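Local coordinates for protein inositol-1-monophosphatase SuhB (Mycobacterium tuberculosis, PDB 2Q74) that probably catalyses the magnesium-dependent removal of phosphate from inositol 1-phosphate, yielding free myo-inositol for mycobacterial metabolism, at residues Thr57-Asp60 and Thr61-Arg65; Arg27-Arg30 and Ala31-Phe34; Val136-Val139 and Ala140-Thr143; Gln73-Pro76 and Gly77-Ile80. One frame throughout, in Å; residues are numbered along the deposited sequence.

In the fold
Along the chain the order is contact 2, contact 1, contact 4, contact 3. Contact 2 is the C-terminal end of helix 8-33. Contacts 1 and 4 both use helix 55-74, near its start and at its end, with centres about 19 Å apart. The two helices meet where contacts 1 and 2 touch, through the Arg29-Asp62 salt bridge and the packing of Val59 on Val33. Contact 3 is a hairpin end of the seven-stranded sheet. Its centre lies about 15 Å from that of contact 2, and Arg27 touches it. Contact 4 is farthest from contact 2, at about 27 Å between centres. Contact 1 is nearest the predicted metal and substrate site.

Contact 1: residues Thr57-Asp60 and Thr61-Arg65; sequences TVVD and TDTER
Thr61 turns its hydroxyl back onto the carbonyl of Thr57, one helical turn earlier. The bond from Thr61 OG1 to Thr57 O is 2.6 Å, and Thr61 N reaches the same oxygen at 3.0 Å. The two donors come from opposite faces of the carbonyl plane, so two bonds grip one oxygen. OG1 lies anti to the Thr61 carbonyl carbon (chi1 -47°), which brings it over the preceding turn. Thr63 repeats the pattern: its OG1 is 2.8 Å from Val59 O, and its N also binds there. Thr63 OG1 lies alongside Val59 CG1. Asp60 points away from the next turn and joins it through its backbone, with Glu64 N 3.0 Å from Asp60 O. On another side Asp62 runs beside Val58, its OD2 3.5 Å from Val58 CG1. Asp62 OD1 forms a salt bridge with Arg65 NH1 at 3.3 Å, while OD2 pairs with Arg29 of helix 8-33. Threonine hydroxyls bonded to the carbonyl four residues back are a familiar feature of alpha helices. Here the helix also brings Asp60 beside Glu83, Asp104 and Ile106, the predicted metal and substrate site of the inositol monophosphatase family.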
loop_
_atom_site.group_PDB
_atom_site.type_symbol
_atom_site.label_atom_id
_atom_site.label_comp_id
_atom_site.label_asym_id
_atom_site.label_seq_id
_atom_site.Cartn_x
_atom_site.Cartn_y
_atom_site.Cartn_z
ATOM N N THR A 57 -2.658 21.127 3.284
ATOM C CA THR A 57 -2.172 22.344 2.611
ATOM C C THR A 57 -1.165 23.067 3.499
ATOM O O THR A 57 -0.156 23.599 3.013
ATOM C CB THR A 57 -3.326 23.325 2.261
ATOM O OG1 THR A 57 -4.172 22.741 1.259
ATOM C CG2 THR A 57 -2.789 24.673 1.760
ATOM N N VAL A 58 -1.426 23.043 4.803
ATOM C CA VAL A 58 -0.571 23.707 5.769
ATOM C C VAL A 58 0.802 23.055 5.810
ATOM O O VAL A 58 1.801 23.735 5.647
ATOM C CB VAL A 58 -1.201 23.712 7.188
ATOM C CG1 VAL A 58 -0.274 24.366 8.177
ATOM C CG2 VAL A 58 -2.519 24.451 7.167
ATOM N N VAL A 59 0.846 21.741 6.010
ATOM C CA VAL A 59 2.115 21.035 6.145
ATOM C C VAL A 59 2.901 21.078 4.844
ATOM O O VAL A 59 4.128 21.207 4.853
ATOM C CB VAL A 59 1.930 19.580 6.557
ATOM C CG1 VAL A 59 3.280 18.894 6.576
ATOM C CG2 VAL A 59 1.257 19.480 7.903
ATOM N N ASP A 60 2.172 20.985 3.736
ATOM C CA ASP A 60 2.755 21.013 2.404
ATOM C C ASP A 60 3.490 22.334 2.186
ATOM O O ASP A 60 4.644 22.345 1.760
ATOM C CB ASP A 60 1.659 20.806 1.353
ATOM C CG ASP A 60 2.205 20.472 -0.003
ATOM O OD1 ASP A 60 2.902 19.435 -0.133
ATOM O OD2 ASP A 60 1.920 21.237 -0.952
ATOM N N THR A 61 2.835 23.437 2.524
ATOM C CA THR A 61 3.436 24.756 2.385
ATOM C C THR A 61 4.633 24.935 3.307
ATOM O O THR A 61 5.680 25.431 2.894
ATOM C CB THR A 61 2.426 25.863 2.724
ATOM O OG1 THR A 61 1.192 25.594 2.058
ATOM C CG2 THR A 61 2.964 27.213 2.285
ATOM N N ASP A 62 4.461 24.546 4.566
ATOM C CA ASP A 62 5.503 24.692 5.565
ATOM C C ASP A 62 6.776 23.996 5.104
ATOM O O ASP A 62 7.871 24.565 5.183
ATOM C CB ASP A 62 5.045 24.111 6.906
ATOM C CG ASP A 62 3.945 24.951 7.586
ATOM O OD1 ASP A 62 3.835 26.171 7.327
ATOM O OD2 ASP A 62 3.187 24.377 8.392
ATOM N N THR A 63 6.612 22.771 4.603
ATOM C CA THR A 63 7.734 21.934 4.171
ATOM C C THR A 63 8.375 22.469 2.896
ATOM O O THR A 63 9.582 22.369 2.694
ATOM C CB THR A 63 7.271 20.489 3.925
ATOM O OG1 THR A 63 6.650 19.970 5.099
ATOM C CG2 THR A 63 8.438 19.595 3.558
ATOM N N GLU A 64 7.546 23.029 2.027
ATOM C CA GLU A 64 8.029 23.734 0.839
ATOM C C GLU A 64 8.931 24.912 1.243
ATOM O O GLU A 64 9.988 25.133 0.633
ATOM C CB GLU A 64 6.834 24.244 0.025
ATOM C CG GLU A 64 7.177 25.016 -1.251
ATOM C CD GLU A 64 7.451 24.122 -2.429
ATOM O OE1 GLU A 64 8.107 23.079 -2.221
ATOM O OE2 GLU A 64 7.010 24.466 -3.553
ATOM N N ARG A 65 8.503 25.651 2.269
ATOM C CA ARG A 65 9.291 26.749 2.811
ATOM C C ARG A 65 10.642 26.258 3.359
ATOM O O ARG A 65 11.678 26.842 3.067
ATOM C CB ARG A 65 8.505 27.517 3.892
ATOM C CG ARG A 65 8.998 28.939 4.064
ATOM C CD ARG A 65 8.248 29.727 5.112
ATOM N NE ARG A 65 6.833 29.912 4.781
ATOM C CZ ARG A 65 5.809 29.282 5.366
ATOM N NH1 ARG A 65 6.005 28.398 6.338
ATOM N NH2 ARG A 65 4.568 29.541 4.974
#

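Contact 2: residues Arg27-Arg30 and Ala31-Phe34; sequences RGRR and AEVF
Arg29 and Glu32 form a salt bridge at the end of this helix, with Arg29 NH1 3.0 Å from Glu32 OE1. The oxygen sits at the guanidinium edge, close to its plane, and is met nearly along its own C-O direction. The carboxylate is turned 75° against the guanidinium. One face of the same guanidinium is covered by Val33 CG2, which lies 3.5 Å from Arg29 NH2. Bends at chi2 and chi3, both -67°, fold the arginine forward along the next turn. Its edge and one face are thus both in use, and its NH2 has a stronger partner in Asp62 of the next helix. This is the tightly packed side.

Arg30 and Phe34 make a second pair. The guanidinium comes over one face of the ring, off-centre, with Arg30 CZ 4.4 Å from the ring centroid in a cation-pi contact. Arg30 makes another cation-pi contact with Phe112. The last turn is tied by Phe34 N to Arg30 O at 2.9 Å.

The looser side carries Gly28 and Ala31. Ala31 is exposed, its CB 3.6 Å from Gly28 O. The bond from Glu32 N to Gly28 O is weak, at 3.3 Å. Glu32 too is exposed beyond its bridge.

The segment ends helix 8-33. Arg29 packs on Val58 and Val59 of helix 55-74, and Val33 on Pro55 and Val59. Arg27 extends to the hairpin loop that follows strand 130-138, where it meets the carbonyl of Val139.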
loop_
_atom_site.group_PDB
_atom_site.type_symbol
_atom_site.label_atom_id
_atom_site.label_comp_id
_atom_site.label_asym_id
_atom_site.label_seq_id
_atom_site.Cartn_x
_atom_site.Cartn_y
_atom_site.Cartn_z
ATOM N N ARG A 27 6.910 14.574 9.328
ATOM C CA ARG A 27 6.584 13.569 10.310
ATOM C C ARG A 27 6.201 14.263 11.618
ATOM O O ARG A 27 5.212 13.916 12.272
ATOM C CB ARG A 27 7.816 12.680 10.434
ATOM C CG ARG A 27 7.746 11.555 11.384
ATOM C CD ARG A 27 8.346 10.277 10.799
ATOM N NE ARG A 27 9.490 10.442 9.897
ATOM C CZ ARG A 27 10.728 10.784 10.252
ATOM N NH1 ARG A 27 11.020 11.073 11.511
ATOM N NH2 ARG A 27 11.687 10.849 9.336
ATOM N N GLY A 28 6.954 15.300 11.961
ATOM C CA GLY A 28 6.674 16.081 13.153
ATOM C C GLY A 28 5.496 17.025 13.035
ATOM O O GLY A 28 4.696 17.158 13.966
ATOM N N ARG A 29 5.400 17.711 11.902
ATOM C CA ARG A 29 4.308 18.652 11.670
ATOM C C ARG A 29 2.950 17.959 11.578
ATOM O O ARG A 29 1.950 18.489 12.063
ATOM C CB ARG A 29 4.557 19.459 10.398
ATOM C CG ARG A 29 5.490 20.649 10.571
ATOM C CD ARG A 29 4.866 21.751 11.469
ATOM N NE ARG A 29 3.714 22.388 10.831
ATOM C CZ ARG A 29 2.676 22.942 11.470
ATOM N NH1 ARG A 29 2.595 22.952 12.794
ATOM N NH2 ARG A 29 1.688 23.480 10.764
ATOM N N ARG A 30 2.918 16.778 10.960
ATOM C CA ARG A 30 1.686 16.010 10.853
ATOM C C ARG A 30 1.122 15.718 12.243
ATOM O O ARG A 30 -0.065 15.891 12.474
ATOM C CB ARG A 30 1.892 14.706 10.045
ATOM C CG ARG A 30 0.588 13.901 9.878
ATOM C CD ARG A 30 0.687 12.642 9.006
ATOM N NE ARG A 30 -0.216 11.617 9.531
ATOM C CZ ARG A 30 -1.552 11.658 9.488
ATOM N NH1 ARG A 30 -2.186 12.645 8.897
ATOM N NH2 ARG A 30 -2.266 10.681 10.015
ATOM N N ALA A 31 1.985 15.289 13.161
ATOM C CA ALA A 31 1.577 14.960 14.526
ATOM C C ALA A 31 0.985 16.166 15.253
ATOM O O ALA A 31 0.004 16.038 15.991
ATOM C CB ALA A 31 2.756 14.390 15.303
ATOM N N GLU A 32 1.555 17.341 15.030
ATOM C CA GLU A 32 1.028 18.572 15.637
ATOM C C GLU A 32 -0.352 18.924 15.078
ATOM O O GLU A 32 -1.339 18.968 15.807
ATOM C CB GLU A 32 1.990 19.743 15.425
ATOM C CG GLU A 32 3.370 19.522 16.030
ATOM C CD GLU A 32 4.320 20.665 15.789
ATOM O OE1 GLU A 32 4.002 21.546 14.975
ATOM O OE2 GLU A 32 5.401 20.674 16.398
ATOM N N VAL A 33 -0.410 19.147 13.774
ATOM C CA VAL A 33 -1.648 19.481 13.079
ATOM C C VAL A 33 -2.793 18.476 13.341
ATOM O O VAL A 33 -3.943 18.865 13.418
ATOM C CB VAL A 33 -1.369 19.623 11.575
ATOM C CG1 VAL A 33 -2.655 19.767 10.788
ATOM C CG2 VAL A 33 -0.457 20.826 11.334
ATOM N N PHE A 34 -2.475 17.195 13.483
ATOM C CA PHE A 34 -3.474 16.165 13.774
ATOM C C PHE A 34 -3.346 15.728 15.232
ATOM O O PHE A 34 -4.066 16.196 16.108
ATOM C CB PHE A 34 -3.281 14.939 12.863
ATOM C CG PHE A 34 -3.626 15.172 11.403
ATOM C CD1 PHE A 34 -4.948 15.181 10.977
ATOM C CD2 PHE A 34 -2.628 15.338 10.447
ATOM C CE1 PHE A 34 -5.267 15.371 9.623
ATOM C CE2 PHE A 34 -2.942 15.538 9.094
ATOM C CZ PHE A 34 -4.255 15.544 8.681
#

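Contact 3: residues Val136-Val139 and Ala140-Thr143; sequences VADV and AART
Strands 130-138 and 143-148 form a beta hairpin, and the loop that joins them closes on a G1 beta bulge in which Arg142 and Thr143 both face Asp138. Asp138 and Thr143 are an antiparallel hydrogen-bonded pair. Asp138 N binds Thr143 O at 3.0 Å, and the return bond from Thr143 N to Asp138 O is weak. Arg142 N also reaches Asp138 O weakly. It bonds as well to Val139 O at 3.2 Å, from well above that carbonyl plane. Positive backbone angles at Arg142 (phi 61°) turn the chain back into the second strand.

The side chains of Asp138 and Thr143 share one face of the sheet. Asp138 CG lies anti to its own backbone N (chi1 -176°), and the carboxylate extends past Ala141, whose CB is 3.4 Å from Asp138 OD2. A weak bond runs from Ala141 N to Asp138 OD1. Val139 turns inward, packing on Ala23 and Val26 of helix 8-33 and on Val121 of strand 120-127. On the Asp138 side, Leu213 of helix 211-220 is a neighbour.

Two waters complete the loop. The first donates to Asp138 OD1 and accepts from Ala140 N, 2.7 Å away. The second donates to Asp138 OD2 and lies 2.6 Å from Thr143 OG1, bridging the two side chains of the pair.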
loop_
_atom_site.group_PDB
_atom_site.type_symbol
_atom_site.label_atom_id
_atom_site.label_comp_id
_atom_site.label_asym_id
_atom_site.label_seq_id
_atom_site.Cartn_x
_atom_site.Cartn_y
_atom_site.Cartn_z
ATOM N N VAL A 136 14.204 10.371 -2.901
ATOM C CA VAL A 136 12.805 10.267 -2.443
ATOM C C VAL A 136 12.817 9.695 -1.055
ATOM O O VAL A 136 13.351 8.613 -0.815
ATOM C CB VAL A 136 11.936 9.329 -3.335
ATOM C CG1 VAL A 136 10.500 9.175 -2.747
ATOM C CG2 VAL A 136 11.890 9.812 -4.775
ATOM N N ALA A 137 12.220 10.420 -0.132
ATOM C CA ALA A 137 12.203 9.999 1.278
ATOM C C ALA A 137 10.853 9.406 1.532
ATOM O O ALA A 137 9.873 10.093 1.342
ATOM C CB ALA A 137 12.424 11.183 2.199
ATOM N N ASP A 138 10.814 8.142 1.938
ATOM C CA ASP A 138 9.598 7.472 2.405
ATOM C C ASP A 138 9.413 7.859 3.870
ATOM O O ASP A 138 9.997 7.248 4.774
ATOM C CB ASP A 138 9.739 5.940 2.248
ATOM C CG ASP A 138 8.457 5.156 2.631
ATOM O OD1 ASP A 138 7.583 5.684 3.355
ATOM O OD2 ASP A 138 8.354 3.967 2.212
ATOM N N VAL A 139 8.576 8.866 4.091
ATOM C CA VAL A 139 8.447 9.497 5.385
ATOM C C VAL A 139 8.131 8.493 6.494
ATOM O O VAL A 139 8.854 8.420 7.488
ATOM C CB VAL A 139 7.421 10.666 5.321
ATOM C CG1 VAL A 139 7.270 11.334 6.674
ATOM C CG2 VAL A 139 7.880 11.678 4.286
ATOM N N ALA A 140 7.079 7.699 6.339
ATOM C CA ALA A 140 6.654 6.852 7.477
ATOM C C ALA A 140 7.649 5.701 7.697
ATOM O O ALA A 140 7.812 5.221 8.804
ATOM C CB ALA A 140 5.237 6.338 7.289
ATOM N N ALA A 141 8.314 5.274 6.635
ATOM C CA ALA A 141 9.260 4.161 6.716
ATOM C C ALA A 141 10.581 4.615 7.314
ATOM O O ALA A 141 11.333 3.802 7.803
ATOM C CB ALA A 141 9.483 3.578 5.344
ATOM N N ARG A 142 10.844 5.916 7.282
ATOM C CA ARG A 142 12.116 6.496 7.700
ATOM C C ARG A 142 13.280 5.990 6.873
ATOM O O ARG A 142 14.340 5.663 7.397
ATOM C CB ARG A 142 12.351 6.262 9.193
ATOM C CG ARG A 142 11.413 7.053 10.029
ATOM C CD ARG A 142 11.524 6.777 11.489
ATOM N NE ARG A 142 10.553 7.621 12.172
ATOM C CZ ARG A 142 10.174 7.488 13.433
ATOM N NH1 ARG A 142 10.686 6.524 14.196
ATOM N NH2 ARG A 142 9.269 8.322 13.939
ATOM N N THR A 143 13.065 5.928 5.567
ATOM C CA THR A 143 14.096 5.485 4.626
ATOM C C THR A 143 14.258 6.531 3.514
ATOM O O THR A 143 13.377 7.354 3.300
ATOM C CB THR A 143 13.699 4.133 4.024
ATOM O OG1 THR A 143 12.451 4.280 3.334
ATOM C CG2 THR A 143 13.507 3.097 5.112
HETATM O O HOH W 1 5.712 7.151 4.069
HETATM O O HOH W 2 10.630 2.775 2.295
#

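Contact 4: residues Gln73-Pro76 and Gly77-Ile80; sequences QLRP and GDPI
The guanidinium of Arg75 meets the carboxylate of Asp78 with the two planes 71° apart. Asp78 OD1 lies at the guanidinium edge, in its plane. OD2 comes in obliquely and makes the salt bridge, with Arg75 NH1 2.6 Å from Asp78 OD2. OD1 is farther from the same nitrogen, at 3.2 Å. Within the turn, NH1 is the guanidinium nitrogen nearest to both oxygens, so the carboxylate does not face two nitrogens side by side. Segment 77-80 meets the guanidinium through this carboxylate.

The arginine reaches this place by folding. Its chain bends at chi2 (-41°) and chi3, curling the guanidinium round toward Asp78. The carboxylate has a further partner, since Asp78 OD2 accepts a hydrogen bond from Trp101 NE1. That second bond would limit the rotation of the carboxylate.

The backbone of the same residues makes a type I beta turn from Arg75 to Asp78. It is closed by Asp78 N to Arg75 O at 3.2 Å. The N-H points well at the oxygen, at 162°, but it comes from above the carbonyl plane. Pro76 and Gly77 occupy the two corners and are exposed. Asp78 CB lies 3.5 Å from Arg75 O.

Arg75 is the first residue to leave the helical conformation after helix 55-74. Pro79 then leads from the turn into strand 80-81, which runs parallel to strand 100-104 at the edge of the seven-stranded sheet. Arg75 touches Trp101 of strand 100-104 and Leu11 of helix 8-33, while Ile80 packs back on Arg68 and Leu71 of helix 55-74.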
loop_
_atom_site.group_PDB
_atom_site.type_symbol
_atom_site.label_atom_id
_atom_site.label_comp_id
_atom_site.label_asym_id
_atom_site.label_seq_id
_atom_site.Cartn_x
_atom_site.Cartn_y
_atom_site.Cartn_z
ATOM N N GLN A 73 20.503 28.497 1.238
ATOM C CA GLN A 73 21.759 28.486 1.990
ATOM C C GLN A 73 22.752 27.466 1.429
ATOM O O GLN A 73 23.950 27.721 1.410
ATOM C CB GLN A 73 21.523 28.276 3.496
ATOM C CG GLN A 73 20.105 27.933 3.844
ATOM C CD GLN A 73 19.808 27.821 5.310
ATOM O OE1 GLN A 73 20.342 26.973 5.993
ATOM N NE2 GLN A 73 18.901 28.647 5.789
ATOM N N LEU A 74 22.270 26.321 0.968
ATOM C CA LEU A 74 23.167 25.282 0.454
ATOM C C LEU A 74 23.471 25.440 -1.041
ATOM O O LEU A 74 24.577 25.148 -1.487
ATOM C CB LEU A 74 22.590 23.895 0.726
ATOM C CG LEU A 74 22.509 23.499 2.203
ATOM C CD1 LEU A 74 21.945 22.102 2.352
ATOM C CD2 LEU A 74 23.867 23.611 2.884
ATOM N N ARG A 75 22.475 25.890 -1.801
ATOM C CA ARG A 75 22.606 26.070 -3.236
ATOM C C ARG A 75 22.077 27.449 -3.658
ATOM O O ARG A 75 21.041 27.543 -4.338
ATOM C CB ARG A 75 21.859 24.952 -3.986
ATOM C CG ARG A 75 22.405 23.508 -3.818
ATOM C CD ARG A 75 23.928 23.401 -3.838
ATOM N NE ARG A 75 24.521 22.680 -4.971
ATOM C CZ ARG A 75 24.467 23.058 -6.239
ATOM N NH1 ARG A 75 23.781 24.122 -6.596
ATOM N NH2 ARG A 75 25.083 22.341 -7.165
ATOM N N PRO A 76 22.807 28.522 -3.269
ATOM C CA PRO A 76 22.438 29.940 -3.427
ATOM C C PRO A 76 21.715 30.376 -4.717
ATOM O O PRO A 76 20.592 30.878 -4.635
ATOM C CB PRO A 76 23.787 30.647 -3.299
ATOM C CG PRO A 76 24.503 29.831 -2.307
ATOM C CD PRO A 76 24.126 28.404 -2.607
ATOM N N GLY A 77 22.334 30.225 -5.882
ATOM C CA GLY A 77 21.742 30.789 -7.096
ATOM C C GLY A 77 20.856 29.842 -7.894
ATOM O O GLY A 77 20.480 30.136 -9.026
ATOM N N ASP A 78 20.514 28.699 -7.313
ATOM C CA ASP A 78 19.799 27.661 -8.055
ATOM C C ASP A 78 18.295 27.891 -8.119
ATOM O O ASP A 78 17.655 28.187 -7.114
ATOM C CB ASP A 78 20.086 26.284 -7.475
ATOM C CG ASP A 78 21.428 25.758 -7.892
ATOM O OD1 ASP A 78 22.346 26.569 -8.134
ATOM O OD2 ASP A 78 21.562 24.527 -7.985
ATOM N N PRO A 79 17.730 27.780 -9.324
ATOM C CA PRO A 79 16.291 27.833 -9.509
ATOM C C PRO A 79 15.553 26.699 -8.828
ATOM O O PRO A 79 16.067 25.590 -8.729
ATOM C CB PRO A 79 16.133 27.715 -11.027
ATOM C CG PRO A 79 17.414 28.187 -11.566
ATOM C CD PRO A 79 18.426 27.692 -10.617
ATOM N N ILE A 80 14.340 27.002 -8.392
ATOM C CA ILE A 80 13.477 26.060 -7.705
ATOM C C ILE A 80 12.135 26.019 -8.423
ATOM O O ILE A 80 11.399 27.011 -8.436
ATOM C CB ILE A 80 13.195 26.489 -6.237
ATOM C CG1 ILE A 80 14.490 26.814 -5.474
ATOM C CG2 ILE A 80 12.380 25.429 -5.559
ATOM C CD1 ILE A 80 15.516 25.735 -5.504
#